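Local structure of Esterase/lipase (Uncultured bacterium, 3K6K) at residues R54-L62 and C70-A78; L240-G248 and S296-R307. The protein probably hydrolyses carboxylic ester bonds, as an alpha/beta-hydrolase-fold esterase/lipase related to hormone-sensitive lipase. All coordinates share one frame; numbering follows the deposited sequence.

Interaction 1 of 2, residues R54-L62 and C70-A78. With SO4 (sulfate ion), chain E.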
ATOM      1  N   ARG A  54      20.570 -15.368 -14.606  1.00 32.45           N
ATOM      2  CA  ARG A  54      20.879 -13.937 -14.574  1.00 31.39           C
ATOM      3  C   ARG A  54      20.433 -13.317 -15.919  1.00 31.32           C
ATOM      4  O   ARG A  54      20.420 -13.990 -16.931  1.00 31.89           O
ATOM      5  CB  ARG A  54      22.379 -13.727 -14.353  1.00 30.75           C
ATOM      6  CG  ARG A  54      22.871 -14.348 -13.077  1.00 29.28           C
ATOM      7  CD  ARG A  54      24.350 -14.387 -13.060  1.00 33.23           C
ATOM      8  NE  ARG A  54      24.936 -15.058 -11.886  1.00 32.39           N
ATOM      9  CZ  ARG A  54      26.256 -15.100 -11.648  1.00 33.07           C
ATOM     10  NH1 ARG A  54      27.112 -14.517 -12.504  1.00 32.19           N
ATOM     11  NH2 ARG A  54      26.725 -15.710 -10.568  1.00 28.98           N
ATOM     12  N   ALA A  55      20.024 -12.063 -15.959  1.00 30.09           N
ATOM     13  CA  ALA A  55      19.429 -11.621 -17.211  1.00 29.89           C
ATOM     14  C   ALA A  55      20.466 -11.649 -18.359  1.00 29.18           C
ATOM     15  O   ALA A  55      21.637 -11.281 -18.180  1.00 27.68           O
ATOM     16  CB  ALA A  55      18.749 -10.262 -17.058  1.00 29.50           C
ATOM     17  N   GLU A  56      20.022 -12.142 -19.509  1.00 28.94           N
ATOM     18  CA  GLU A  56      20.882 -12.238 -20.670  1.00 29.47           C
ATOM     19  C   GLU A  56      21.258 -10.831 -21.023  1.00 28.10           C
ATOM     20  O   GLU A  56      20.411  -9.948 -21.026  1.00 27.55           O
ATOM     21  CB  GLU A  56      20.155 -12.900 -21.850  1.00 29.98           C
ATOM     22  CG  GLU A  56      20.882 -12.760 -23.232  1.00 34.21           C
ATOM     23  CD  GLU A  56      20.346 -13.776 -24.271  1.00 41.29           C
ATOM     24  OE1 GLU A  56      21.124 -14.180 -25.170  1.00 44.27           O
ATOM     25  OE2 GLU A  56      19.149 -14.186 -24.185  1.00 40.30           O
ATOM     26  N   GLY A  57      22.538 -10.618 -21.286  1.00 26.99           N
ATOM     27  CA  GLY A  57      22.974  -9.351 -21.856  1.00 26.42           C
ATOM     28  C   GLY A  57      23.328  -8.319 -20.815  1.00 25.70           C
ATOM     29  O   GLY A  57      23.629  -7.170 -21.169  1.00 25.99           O
ATOM     30  N   VAL A  58      23.252  -8.698 -19.551  1.00 23.66           N
ATOM     31  CA  VAL A  58      23.631  -7.822 -18.460  1.00 22.29           C
ATOM     32  C   VAL A  58      25.080  -8.039 -18.129  1.00 22.21           C
ATOM     33  O   VAL A  58      25.426  -9.046 -17.617  1.00 21.63           O
ATOM     34  CB  VAL A  58      22.740  -7.936 -17.172  1.00 20.62           C
ATOM     35  CG1 VAL A  58      23.286  -7.137 -16.117  1.00 18.50           C
ATOM     36  CG2 VAL A  58      21.385  -7.484 -17.409  1.00 19.72           C
ATOM     37  N   GLU A  59      25.903  -7.051 -18.408  1.00 22.46           N
ATOM     38  CA  GLU A  59      27.357  -7.117 -18.198  1.00 22.46           C
ATOM     39  C   GLU A  59      27.686  -6.791 -16.774  1.00 22.32           C
ATOM     40  O   GLU A  59      27.115  -5.846 -16.178  1.00 22.14           O
ATOM     41  CB  GLU A  59      28.124  -6.231 -19.199  1.00 21.78           C
ATOM     42  CG  GLU A  59      27.827  -6.750 -20.613  1.00 26.57           C
ATOM     43  CD  GLU A  59      28.495  -6.006 -21.778  1.00 31.82           C
ATOM     44  OE1 GLU A  59      28.620  -6.667 -22.831  1.00 35.09           O
ATOM     45  OE2 GLU A  59      28.895  -4.814 -21.678  1.00 31.86           O
ATOM     46  N   LEU A  60      28.593  -7.587 -16.217  1.00 21.73           N
ATOM     47  CA  LEU A  60      28.941  -7.443 -14.825  1.00 22.14           C
ATOM     48  C   LEU A  60      30.300  -6.810 -14.626  1.00 22.96           C
ATOM     49  O   LEU A  60      31.341  -7.488 -14.694  1.00 22.17           O
ATOM     50  CB  LEU A  60      28.879  -8.801 -14.098  1.00 21.26           C
ATOM     51  CG  LEU A  60      27.564  -9.549 -14.037  1.00 22.58           C
ATOM     52  CD1 LEU A  60      27.676 -10.963 -13.389  1.00 21.06           C
ATOM     53  CD2 LEU A  60      26.482  -8.660 -13.361  1.00 22.17           C
ATOM     54  N   THR A  61      30.305  -5.518 -14.301  1.00 24.21           N
ATOM     55  CA  THR A  61      31.571  -4.817 -14.071  1.00 24.48           C
ATOM     56  C   THR A  61      31.955  -4.740 -12.558  1.00 25.16           C
ATOM     57  O   THR A  61      31.156  -4.299 -11.700  1.00 24.61           O
ATOM     58  CB  THR A  61      31.512  -3.485 -14.788  1.00 24.82           C
ATOM     59  OG1 THR A  61      31.166  -3.712 -16.165  1.00 25.59           O
ATOM     60  CG2 THR A  61      32.816  -2.729 -14.700  1.00 24.59           C
ATOM     61  N   LEU A  62      33.146  -5.205 -12.204  1.00 25.85           N
ATOM     62  CA  LEU A  62      33.550  -5.184 -10.770  1.00 28.11           C
ATOM     63  C   LEU A  62      34.122  -3.789 -10.481  1.00 29.21           C
ATOM     64  O   LEU A  62      35.112  -3.388 -11.091  1.00 30.99           O
ATOM     65  CB  LEU A  62      34.576  -6.286 -10.410  1.00 28.01           C
ATOM     66  CG  LEU A  62      34.787  -7.657 -11.138  1.00 29.29           C
ATOM     67  CD1 LEU A  62      35.454  -8.695 -10.173  1.00 31.17           C
ATOM     68  CD2 LEU A  62      33.562  -8.319 -11.777  1.00 29.68           C
ATOM     69  N   CYS A  70      31.588  -2.774  -5.477  1.00 25.15           N
ATOM     70  CA  CYS A  70      30.303  -3.051  -5.994  1.00 26.22           C
ATOM     71  C   CYS A  70      30.368  -3.752  -7.313  1.00 24.93           C
ATOM     72  O   CYS A  70      31.388  -3.712  -7.992  1.00 26.58           O
ATOM     73  CB  CYS A  70      29.466  -1.746  -6.069  1.00 27.39           C
ATOM     74  SG  CYS A  70      29.945  -0.582  -7.369  1.00 34.43           S
ATOM     75  N   ILE A  71      29.281  -4.414  -7.676  1.00 24.13           N
ATOM     76  CA  ILE A  71      29.148  -4.947  -9.001  1.00 24.25           C
ATOM     77  C   ILE A  71      28.186  -4.049  -9.751  1.00 25.13           C
ATOM     78  O   ILE A  71      27.008  -3.954  -9.395  1.00 26.88           O
ATOM     79  CB  ILE A  71      28.630  -6.403  -9.005  1.00 24.58           C
ATOM     80  CG1 ILE A  71      29.588  -7.325  -8.267  1.00 22.23           C
ATOM     81  CG2 ILE A  71      28.332  -6.887 -10.444  1.00 19.46           C
ATOM     82  CD1 ILE A  71      28.999  -8.780  -8.143  1.00 23.39           C
ATOM     83  N   ARG A  72      28.702  -3.380 -10.776  1.00 25.09           N
ATOM     84  CA  ARG A  72      27.918  -2.538 -11.641  1.00 25.08           C
ATOM     85  C   ARG A  72      27.348  -3.418 -12.730  1.00 24.72           C
ATOM     86  O   ARG A  72      28.033  -4.345 -13.205  1.00 24.96           O
ATOM     87  CB  ARG A  72      28.817  -1.449 -12.223  1.00 25.93           C
ATOM     88  CG  ARG A  72      28.099  -0.419 -13.054  1.00 27.42           C
ATOM     89  CD  ARG A  72      28.998   0.719 -13.546  1.00 32.74           C
ATOM     90  NE  ARG A  72      29.662   0.405 -14.805  1.00 36.72           N
ATOM     91  CZ  ARG A  72      30.979   0.484 -14.973  1.00 40.29           C
ATOM     92  NH1 ARG A  72      31.761   0.889 -13.957  1.00 39.88           N
ATOM     93  NH2 ARG A  72      31.507   0.176 -16.159  1.00 42.09           N
ATOM     94  N   GLN A  73      26.103  -3.142 -13.129  1.00 23.95           N
ATOM     95  CA  GLN A  73      25.319  -4.060 -13.948  1.00 22.87           C
ATOM     96  C   GLN A  73      24.469  -3.253 -14.905  1.00 24.44           C
ATOM     97  O   GLN A  73      23.771  -2.283 -14.496  1.00 24.14           O
ATOM     98  CB  GLN A  73      24.407  -4.955 -13.049  1.00 22.84           C
ATOM     99  CG  GLN A  73      25.092  -5.520 -11.808  1.00 18.78           C
ATOM    100  CD  GLN A  73      24.230  -6.376 -10.866  1.00 18.48           C
ATOM    101  OE1 GLN A  73      24.561  -6.499  -9.671  1.00 22.48           O
ATOM    102  NE2 GLN A  73      23.190  -7.010 -11.382  1.00 11.69           N
ATOM    103  N   ALA A  74      24.511  -3.647 -16.167  1.00 24.49           N
ATOM    104  CA  ALA A  74      23.806  -2.943 -17.224  1.00 26.92           C
ATOM    105  C   ALA A  74      23.901  -3.658 -18.583  1.00 29.35           C
ATOM    106  O   ALA A  74      24.868  -4.415 -18.864  1.00 29.14           O
ATOM    107  CB  ALA A  74      24.355  -1.559 -17.360  1.00 26.83           C
ATOM    108  N   THR A  75      22.942  -3.394 -19.427  1.00 31.72           N
ATOM    109  CA  THR A  75      23.062  -3.666 -20.815  1.00 34.92           C
ATOM    110  C   THR A  75      23.784  -2.536 -21.552  1.00 37.70           C
ATOM    111  O   THR A  75      23.827  -1.414 -21.137  1.00 37.92           O
ATOM    112  CB  THR A  75      21.709  -3.887 -21.517  1.00 34.91           C
ATOM    113  OG1 THR A  75      20.892  -2.726 -21.401  1.00 34.36           O
ATOM    114  CG2 THR A  75      21.027  -5.039 -20.991  1.00 33.03           C
ATOM    115  N   ASP A  76      24.354  -2.920 -22.670  1.00 40.34           N
ATOM    116  CA  ASP A  76      24.762  -2.094 -23.771  1.00 42.14           C
ATOM    117  C   ASP A  76      23.699  -1.044 -24.112  1.00 42.37           C
ATOM    118  O   ASP A  76      23.998   0.073 -24.454  1.00 42.64           O
ATOM    119  CB  ASP A  76      24.973  -3.042 -24.943  1.00 42.52           C
ATOM    120  CG  ASP A  76      25.686  -2.424 -26.082  1.00 46.64           C
ATOM    121  OD1 ASP A  76      25.276  -2.720 -27.200  1.00 50.29           O
ATOM    122  OD2 ASP A  76      26.639  -1.664 -25.892  1.00 47.68           O
ATOM    123  N   GLY A  77      22.446  -1.399 -24.024  1.00 41.95           N
ATOM    124  CA  GLY A  77      21.431  -0.422 -24.328  1.00 42.04           C
ATOM    125  C   GLY A  77      20.946   0.597 -23.313  1.00 41.57           C
ATOM    126  O   GLY A  77      19.971   1.239 -23.565  1.00 41.63           O
ATOM    127  N   ALA A  78      21.622   0.739 -22.191  1.00 39.94           N
ATOM    128  CA  ALA A  78      21.088   1.458 -21.061  1.00 38.08           C
ATOM    129  C   ALA A  78      21.039   2.949 -21.168  1.00 36.80           C
ATOM    130  O   ALA A  78      21.987   3.576 -21.542  1.00 35.71           O
ATOM    131  CB  ALA A  78      21.777   1.052 -19.786  1.00 37.43           C
TER
HETATM  132  S   SO4 E 323      16.177 -12.997 -19.459  1.00 37.05           S
HETATM  133  O1  SO4 E 323      15.224 -13.317 -18.406  1.00 37.59           O
HETATM  134  O2  SO4 E 323      16.249 -11.527 -19.580  1.00 38.70           O
HETATM  135  O3  SO4 E 323      17.422 -13.656 -19.041  1.00 38.43           O
HETATM  136  O4  SO4 E 323      15.828 -13.541 -20.761  1.00 37.07           O
HETATM  137  O   HOH W   1      24.276  -5.939 -23.556  1.00 28.81           O
HETATM  138  O   HOH W   2      30.633  -1.729 -18.041  1.00 49.97           O
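Thr-61 and Arg-72 form an antiparallel hydrogen-bonded pair in the beta hairpin of strands 59-65 and 68-74, which edges the central sheet of this alpha/beta hydrolase. Their backbones are joined twice, Thr-61 N to Arg-72 O at 2.8 Å and Arg-72 N to Thr-61 O. The two side chains run alongside each other on the same face. Thr-61 CG2, anti to its own N, is set over one face of the Arg-72 guanidinium, 3.5 Å from Arg-72 NH2 and offset toward the rim. The arginine chain leaves extended (chi1 -175°) and bends at chi3 (87°), which brings its flat end back over the threonine methyl. A water then closes the pair at the polar end, hydrogen-bonded to Thr-61 OG1 and accepting from Arg-72 NH2. The face carrying Leu-60, Leu-62, Ile-71 and Gln-73 looks toward helix 96-110. There Leu-60 CD2 lies 3.8 Å from Gln-73 CG and 3.9 Å from Ile-71 CG2, while the amide of Gln-73 reaches on to hydrogen-bond Thr-103. Toward the open end of the hairpin the pairing becomes less even: Glu-59 N donates to Ala-74 O at 2.9 Å, but the return bond, Ala-74 N to Glu-59 O, is weak. Beyond it a type II turn, Ala-55 to Val-58, leads into the strand. Within this turn Glu-56 N donates to a sulfate ion, probably from the crystallisation liquor. Gly-57 O touches Thr-75 CG2 at 3.4 Å and accepts a hydrogen bond from a water that itself accepts one from Asp-76 N.

Interaction 2 of 2, residues L240-G248 and S296-R307; sequences LPEMLIHVG and SIKEICHWISAR
The indole of Trp-303 is layered between Leu-244 and Arg-307. Leu-244 CB sits over the centre of the six-membered ring, 3.7 Å from its centroid and 15° off the normal, a CH-pi contact. The guanidinium of Arg-307 covers the opposite face, its CZ offset toward the rim, and Glu-242 O meets the ring edge in plane, 3.4 Å from Trp-303 CH2. With CG anti to its N (chi1 -165°), the tryptophan reaches across to the sheet, where its NE1 hydrogen-bonds Glu-272 of the adjacent strand 271-276. Arg-307 turns an edge to Glu-242: NE donates to OE1 at 2.8 Å in a salt bridge, NH2 adding a weak bond to the same oxygen. The carboxylate stands 77° from the guanidinium plane, and Arg-307 NE approaches OE1 from above the carboxylate plane. Here the C-terminal helix 291-305 of the alpha/beta hydrolase fold packs on the central sheet, nearly antiparallel to strand 243-248. With an alanine at Trp-303 the indole is gone; a gap is likely to open between Leu-244 and the Arg-307 guanidinium, leaving that group freer to turn and Glu-272 without its N-H donor. Further along, Leu-244 CD2 rests 4.0 Å from Ile-300 CG1. The His-246 ring is held at its edge, ND1 sharing an in-plane hydrogen bond with Ser-296 OG at 2.8 Å. A water hydrogen-bonded to His-246 NE2 donates to Glu-299 OE2, which also forms a salt bridge with Lys-274.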
ATOM      1  N   LEU A 240      11.734  12.405   3.197  1.00 18.75           N
ATOM      2  CA  LEU A 240      12.091  11.276   2.325  1.00 17.60           C
ATOM      3  C   LEU A 240      11.288  11.302   1.029  1.00 16.86           C
ATOM      4  O   LEU A 240      10.142  11.784   1.031  1.00 17.24           O
ATOM      5  CB  LEU A 240      11.901   9.976   3.072  1.00 17.04           C
ATOM      6  CG  LEU A 240      12.941   9.759   4.190  1.00 17.51           C
ATOM      7  CD1 LEU A 240      12.750   8.384   4.720  1.00 17.34           C
ATOM      8  CD2 LEU A 240      14.399   9.929   3.743  1.00 16.83           C
ATOM      9  N   PRO A 241      11.888  10.824  -0.069  1.00 15.62           N
ATOM     10  CA  PRO A 241      11.350  10.733  -1.427  1.00 15.27           C
ATOM     11  C   PRO A 241      10.346   9.585  -1.634  1.00 15.51           C
ATOM     12  O   PRO A 241      10.195   8.699  -0.760  1.00 16.32           O
ATOM     13  CB  PRO A 241      12.592  10.475  -2.287  1.00 16.18           C
ATOM     14  CG  PRO A 241      13.674  10.092  -1.385  1.00 15.65           C
ATOM     15  CD  PRO A 241      13.270  10.313   0.027  1.00 15.61           C
ATOM     16  N   GLU A 242       9.635   9.578  -2.748  1.00 14.44           N
ATOM     17  CA  GLU A 242       8.557   8.584  -2.886  1.00 14.34           C
ATOM     18  C   GLU A 242       8.972   7.120  -2.748  1.00 13.45           C
ATOM     19  O   GLU A 242      10.007   6.702  -3.251  1.00 11.65           O
ATOM     20  CB  GLU A 242       7.696   8.814  -4.086  1.00 13.87           C
ATOM     21  CG  GLU A 242       8.424   9.169  -5.320  1.00 22.58           C
ATOM     22  CD  GLU A 242       7.501   9.853  -6.350  1.00 29.33           C
ATOM     23  OE1 GLU A 242       6.323   9.457  -6.476  1.00 30.46           O
ATOM     24  OE2 GLU A 242       7.973  10.752  -7.064  1.00 35.98           O
ATOM     25  N   MET A 243       8.124   6.351  -2.071  1.00 13.39           N
ATOM     26  CA  MET A 243       8.426   4.990  -1.724  1.00 13.80           C
ATOM     27  C   MET A 243       7.481   4.033  -2.454  1.00 15.10           C
ATOM     28  O   MET A 243       6.270   4.292  -2.540  1.00 15.38           O
ATOM     29  CB  MET A 243       8.250   4.828  -0.230  1.00 13.62           C
ATOM     30  CG  MET A 243       9.310   5.498   0.641  1.00 14.70           C
ATOM     31  SD  MET A 243       8.861   5.123   2.359  1.00 15.28           S
ATOM     32  CE  MET A 243      10.188   5.791   3.377  1.00 18.13           C
ATOM     33  N   LEU A 244       8.057   2.960  -3.018  1.00 14.71           N
ATOM     34  CA  LEU A 244       7.303   1.817  -3.504  1.00 12.81           C
ATOM     35  C   LEU A 244       7.806   0.670  -2.638  1.00 13.17           C
ATOM     36  O   LEU A 244       9.011   0.442  -2.555  1.00 13.24           O
ATOM     37  CB  LEU A 244       7.567   1.574  -4.984  1.00 13.84           C
ATOM     38  CG  LEU A 244       6.817   0.363  -5.616  1.00 14.47           C
ATOM     39  CD1 LEU A 244       5.255   0.618  -5.855  1.00  7.50           C
ATOM     40  CD2 LEU A 244       7.530  -0.109  -6.889  1.00 10.42           C
ATOM     41  N   ILE A 245       6.894   0.036  -1.896  1.00 12.46           N
ATOM     42  CA  ILE A 245       7.149  -1.173  -1.106  1.00 11.09           C
ATOM     43  C   ILE A 245       6.411  -2.391  -1.746  1.00 11.85           C
ATOM     44  O   ILE A 245       5.212  -2.337  -2.081  1.00 13.31           O
ATOM     45  CB  ILE A 245       6.718  -0.983   0.405  1.00 11.68           C
ATOM     46  CG1 ILE A 245       7.334   0.272   1.011  1.00  7.51           C
ATOM     47  CG2 ILE A 245       7.157  -2.184   1.259  1.00 10.68           C
ATOM     48  CD1 ILE A 245       6.698   0.675   2.207  1.00  8.51           C
ATOM     49  N   HIS A 246       7.125  -3.473  -2.001  1.00 11.27           N
ATOM     50  CA  HIS A 246       6.445  -4.734  -2.301  1.00 11.19           C
ATOM     51  C   HIS A 246       6.654  -5.729  -1.184  1.00 11.64           C
ATOM     52  O   HIS A 246       7.679  -5.653  -0.490  1.00 11.95           O
ATOM     53  CB  HIS A 246       6.927  -5.307  -3.602  1.00 10.87           C
ATOM     54  CG  HIS A 246       6.323  -4.634  -4.774  1.00  9.10           C
ATOM     55  ND1 HIS A 246       6.373  -5.158  -6.046  1.00 11.49           N
ATOM     56  CD2 HIS A 246       5.577  -3.509  -4.851  1.00 11.18           C
ATOM     57  CE1 HIS A 246       5.737  -4.346  -6.868  1.00 12.90           C
ATOM     58  NE2 HIS A 246       5.213  -3.355  -6.162  1.00  9.43           N
ATOM     59  N   VAL A 247       5.724  -6.661  -0.989  1.00 10.55           N
ATOM     60  CA  VAL A 247       5.939  -7.665   0.052  1.00 12.08           C
ATOM     61  C   VAL A 247       4.955  -8.812  -0.197  1.00 13.64           C
ATOM     62  O   VAL A 247       3.968  -8.639  -0.946  1.00 14.59           O
ATOM     63  CB  VAL A 247       5.756  -6.983   1.483  1.00 12.48           C
ATOM     64  CG1 VAL A 247       4.302  -6.398   1.661  1.00 10.48           C
ATOM     65  CG2 VAL A 247       6.153  -7.886   2.635  1.00 10.25           C
ATOM     66  N   GLY A 248       5.210  -9.971   0.417  1.00 14.05           N
ATOM     67  CA  GLY A 248       4.322 -11.119   0.327  1.00 13.93           C
ATOM     68  C   GLY A 248       3.468 -11.296   1.565  1.00 14.40           C
ATOM     69  O   GLY A 248       3.764 -10.703   2.623  1.00 15.67           O
ATOM     70  N   SER A 296       6.089  -8.731 -10.347  1.00 13.85           N
ATOM     71  CA  SER A 296       6.482  -7.688  -9.414  1.00 11.89           C
ATOM     72  C   SER A 296       7.698  -6.860  -9.966  1.00 11.25           C
ATOM     73  O   SER A 296       7.745  -5.632  -9.897  1.00  9.80           O
ATOM     74  CB  SER A 296       6.835  -8.305  -8.084  1.00 10.09           C
ATOM     75  OG  SER A 296       7.590  -7.364  -7.377  1.00 10.38           O
ATOM     76  N   ILE A 297       8.686  -7.572 -10.479  1.00 11.78           N
ATOM     77  CA  ILE A 297       9.795  -6.980 -11.162  1.00 11.99           C
ATOM     78  C   ILE A 297       9.331  -6.055 -12.301  1.00 14.29           C
ATOM     79  O   ILE A 297       9.832  -4.936 -12.465  1.00 14.55           O
ATOM     80  CB  ILE A 297      10.805  -8.104 -11.529  1.00 12.00           C
ATOM     81  CG1 ILE A 297      11.567  -8.522 -10.198  1.00 11.25           C
ATOM     82  CG2 ILE A 297      11.825  -7.631 -12.486  1.00  9.47           C
ATOM     83  CD1 ILE A 297      12.256  -9.886 -10.276  1.00  9.31           C
ATOM     84  N   LYS A 298       8.340  -6.494 -13.055  1.00 16.49           N
ATOM     85  CA  LYS A 298       7.869  -5.743 -14.182  1.00 19.74           C
ATOM     86  C   LYS A 298       7.309  -4.424 -13.670  1.00 19.38           C
ATOM     87  O   LYS A 298       7.688  -3.365 -14.181  1.00 19.73           O
ATOM     88  CB  LYS A 298       6.799  -6.536 -14.939  1.00 21.21           C
ATOM     89  CG  LYS A 298       6.597  -6.112 -16.427  1.00 28.73           C
ATOM     90  CD  LYS A 298       7.582  -6.858 -17.438  1.00 36.71           C
ATOM     91  CE  LYS A 298       7.057  -8.208 -17.994  1.00 38.74           C
ATOM     92  NZ  LYS A 298       7.245  -9.398 -17.081  1.00 41.99           N
ATOM     93  N   GLU A 299       6.454  -4.493 -12.644  1.00 18.07           N
ATOM     94  CA  GLU A 299       5.846  -3.305 -12.076  1.00 17.64           C
ATOM     95  C   GLU A 299       6.844  -2.338 -11.426  1.00 17.95           C
ATOM     96  O   GLU A 299       6.701  -1.107 -11.598  1.00 16.90           O
ATOM     97  CB  GLU A 299       4.750  -3.669 -11.079  1.00 17.64           C
ATOM     98  CG  GLU A 299       3.614  -4.358 -11.724  1.00 19.10           C
ATOM     99  CD  GLU A 299       2.509  -4.754 -10.769  1.00 21.93           C
ATOM    100  OE1 GLU A 299       1.544  -5.357 -11.287  1.00 24.81           O
ATOM    101  OE2 GLU A 299       2.586  -4.470  -9.540  1.00 21.77           O
ATOM    102  N   ILE A 300       7.824  -2.898 -10.694  1.00 16.89           N
ATOM    103  CA  ILE A 300       8.853  -2.122 -10.029  1.00 16.00           C
ATOM    104  C   ILE A 300       9.608  -1.322 -11.051  1.00 17.55           C
ATOM    105  O   ILE A 300       9.929  -0.145 -10.814  1.00 16.52           O
ATOM    106  CB  ILE A 300       9.875  -2.992  -9.282  1.00 15.63           C
ATOM    107  CG1 ILE A 300       9.317  -3.546  -7.949  1.00 15.80           C
ATOM    108  CG2 ILE A 300      11.143  -2.177  -8.968  1.00 11.03           C
ATOM    109  CD1 ILE A 300       9.996  -4.823  -7.550  1.00 12.69           C
ATOM    110  N   CYS A 301       9.893  -1.967 -12.186  1.00 18.84           N
ATOM    111  CA  CYS A 301      10.661  -1.317 -13.242  1.00 21.03           C
ATOM    112  C   CYS A 301       9.822  -0.227 -13.887  1.00 21.21           C
ATOM    113  O   CYS A 301      10.322   0.860 -14.130  1.00 22.32           O
ATOM    114  CB  CYS A 301      11.242  -2.322 -14.261  1.00 19.34           C
ATOM    115  SG  CYS A 301      12.660  -3.263 -13.537  1.00 25.72           S
ATOM    116  N   HIS A 302       8.557  -0.505 -14.136  1.00 21.82           N
ATOM    117  CA  HIS A 302       7.689   0.522 -14.652  1.00 24.29           C
ATOM    118  C   HIS A 302       7.731   1.741 -13.689  1.00 23.81           C
ATOM    119  O   HIS A 302       7.865   2.911 -14.116  1.00 24.45           O
ATOM    120  CB  HIS A 302       6.266  -0.025 -14.809  1.00 25.20           C
ATOM    121  CG  HIS A 302       5.389   0.813 -15.690  1.00 31.73           C
ATOM    122  ND1 HIS A 302       5.373   0.682 -17.069  1.00 38.52           N
ATOM    123  CD2 HIS A 302       4.486   1.788 -15.397  1.00 36.65           C
ATOM    124  CE1 HIS A 302       4.500   1.536 -17.586  1.00 38.23           C
ATOM    125  NE2 HIS A 302       3.956   2.225 -16.595  1.00 38.02           N
ATOM    126  N   TRP A 303       7.623   1.467 -12.393  1.00 22.87           N
ATOM    127  CA  TRP A 303       7.656   2.510 -11.414  1.00 22.04           C
ATOM    128  C   TRP A 303       8.956   3.253 -11.552  1.00 22.42           C
ATOM    129  O   TRP A 303       8.977   4.491 -11.610  1.00 22.28           O
ATOM    130  CB  TRP A 303       7.572   1.934 -10.037  1.00 21.13           C
ATOM    131  CG  TRP A 303       7.254   2.936  -8.979  1.00 19.90           C
ATOM    132  CD1 TRP A 303       5.977   3.370  -8.570  1.00 17.36           C
ATOM    133  CD2 TRP A 303       8.182   3.581  -8.112  1.00 15.04           C
ATOM    134  NE1 TRP A 303       6.109   4.277  -7.536  1.00 13.07           N
ATOM    135  CE2 TRP A 303       7.443   4.414  -7.236  1.00 13.90           C
ATOM    136  CE3 TRP A 303       9.554   3.537  -7.982  1.00 12.64           C
ATOM    137  CZ2 TRP A 303       8.068   5.177  -6.225  1.00 16.09           C
ATOM    138  CZ3 TRP A 303      10.156   4.306  -7.021  1.00 13.87           C
ATOM    139  CH2 TRP A 303       9.415   5.113  -6.141  1.00 15.22           C
ATOM    140  N   ILE A 304      10.041   2.507 -11.585  1.00 22.14           N
ATOM    141  CA  ILE A 304      11.306   3.150 -11.570  1.00 23.57           C
ATOM    142  C   ILE A 304      11.405   4.017 -12.795  1.00 25.95           C
ATOM    143  O   ILE A 304      11.647   5.208 -12.704  1.00 25.39           O
ATOM    144  CB  ILE A 304      12.499   2.174 -11.488  1.00 23.03           C
ATOM    145  CG1 ILE A 304      12.678   1.685 -10.055  1.00 19.53           C
ATOM    146  CG2 ILE A 304      13.811   2.878 -11.941  1.00 20.56           C
ATOM    147  CD1 ILE A 304      13.602   0.492  -9.946  1.00 15.50           C
ATOM    148  N   SER A 305      11.170   3.417 -13.954  1.00 28.79           N
ATOM    149  CA  SER A 305      11.530   4.079 -15.185  1.00 31.08           C
ATOM    150  C   SER A 305      10.538   5.184 -15.540  1.00 32.21           C
ATOM    151  O   SER A 305      10.678   5.810 -16.594  1.00 33.70           O
ATOM    152  CB  SER A 305      11.732   3.041 -16.317  1.00 31.28           C
ATOM    153  OG  SER A 305      10.599   3.025 -17.147  1.00 32.23           O
ATOM    154  N   ALA A 306       9.563   5.436 -14.666  1.00 32.27           N
ATOM    155  CA  ALA A 306       8.633   6.544 -14.838  1.00 33.41           C
ATOM    156  C   ALA A 306       8.809   7.681 -13.799  1.00 34.77           C
ATOM    157  O   ALA A 306       8.016   8.620 -13.769  1.00 34.68           O
ATOM    158  CB  ALA A 306       7.222   6.047 -14.841  1.00 33.59           C
ATOM    159  N   ARG A 307       9.844   7.602 -12.958  1.00 36.27           N
ATOM    160  CA  ARG A 307      10.210   8.715 -12.045  1.00 37.11           C
ATOM    161  C   ARG A 307      11.415   9.380 -12.644  1.00 38.13           C
ATOM    162  O   ARG A 307      11.586  10.581 -12.533  1.00 39.00           O
ATOM    163  CB  ARG A 307      10.471   8.257 -10.629  1.00 35.31           C
ATOM    164  CG  ARG A 307       9.338   7.451 -10.115  1.00 36.30           C
ATOM    165  CD  ARG A 307       8.906   7.883  -8.762  1.00 34.99           C
ATOM    166  NE  ARG A 307       7.453   7.786  -8.448  1.00 38.04           N
ATOM    167  CZ  ARG A 307       6.470   7.123  -9.100  1.00 37.91           C
ATOM    168  NH1 ARG A 307       6.671   6.410 -10.221  1.00 30.82           N
ATOM    169  NH2 ARG A 307       5.232   7.181  -8.584  1.00 35.33           N
TER
HETATM  170  O   HOH W   3       3.239  -2.141  -7.796  1.00 12.60           O

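Both contacts belong to the same mixed sheet, but at different places: interaction 1 pairs one of its border strands within this chain, 59-65, with the next, whereas interaction 2 packs a helix on strand 243-248, one strand in from the other border. Their centres lie 20 Å apart and their nearest atoms about 9 Å, without touching. Helix 96-110 bridges them, meeting Ile-71 and Gln-73 of the hairpin and Ile-297 and Cys-301 of the C-terminal helix. Interaction 2 is the one near the probable active site: Gly-248 N hydrogen-bonds Glu-251, which with Ser-157 and His-281 has the arrangement of a catalytic triad, and the His-246 side chain lies near these three residues without touching them.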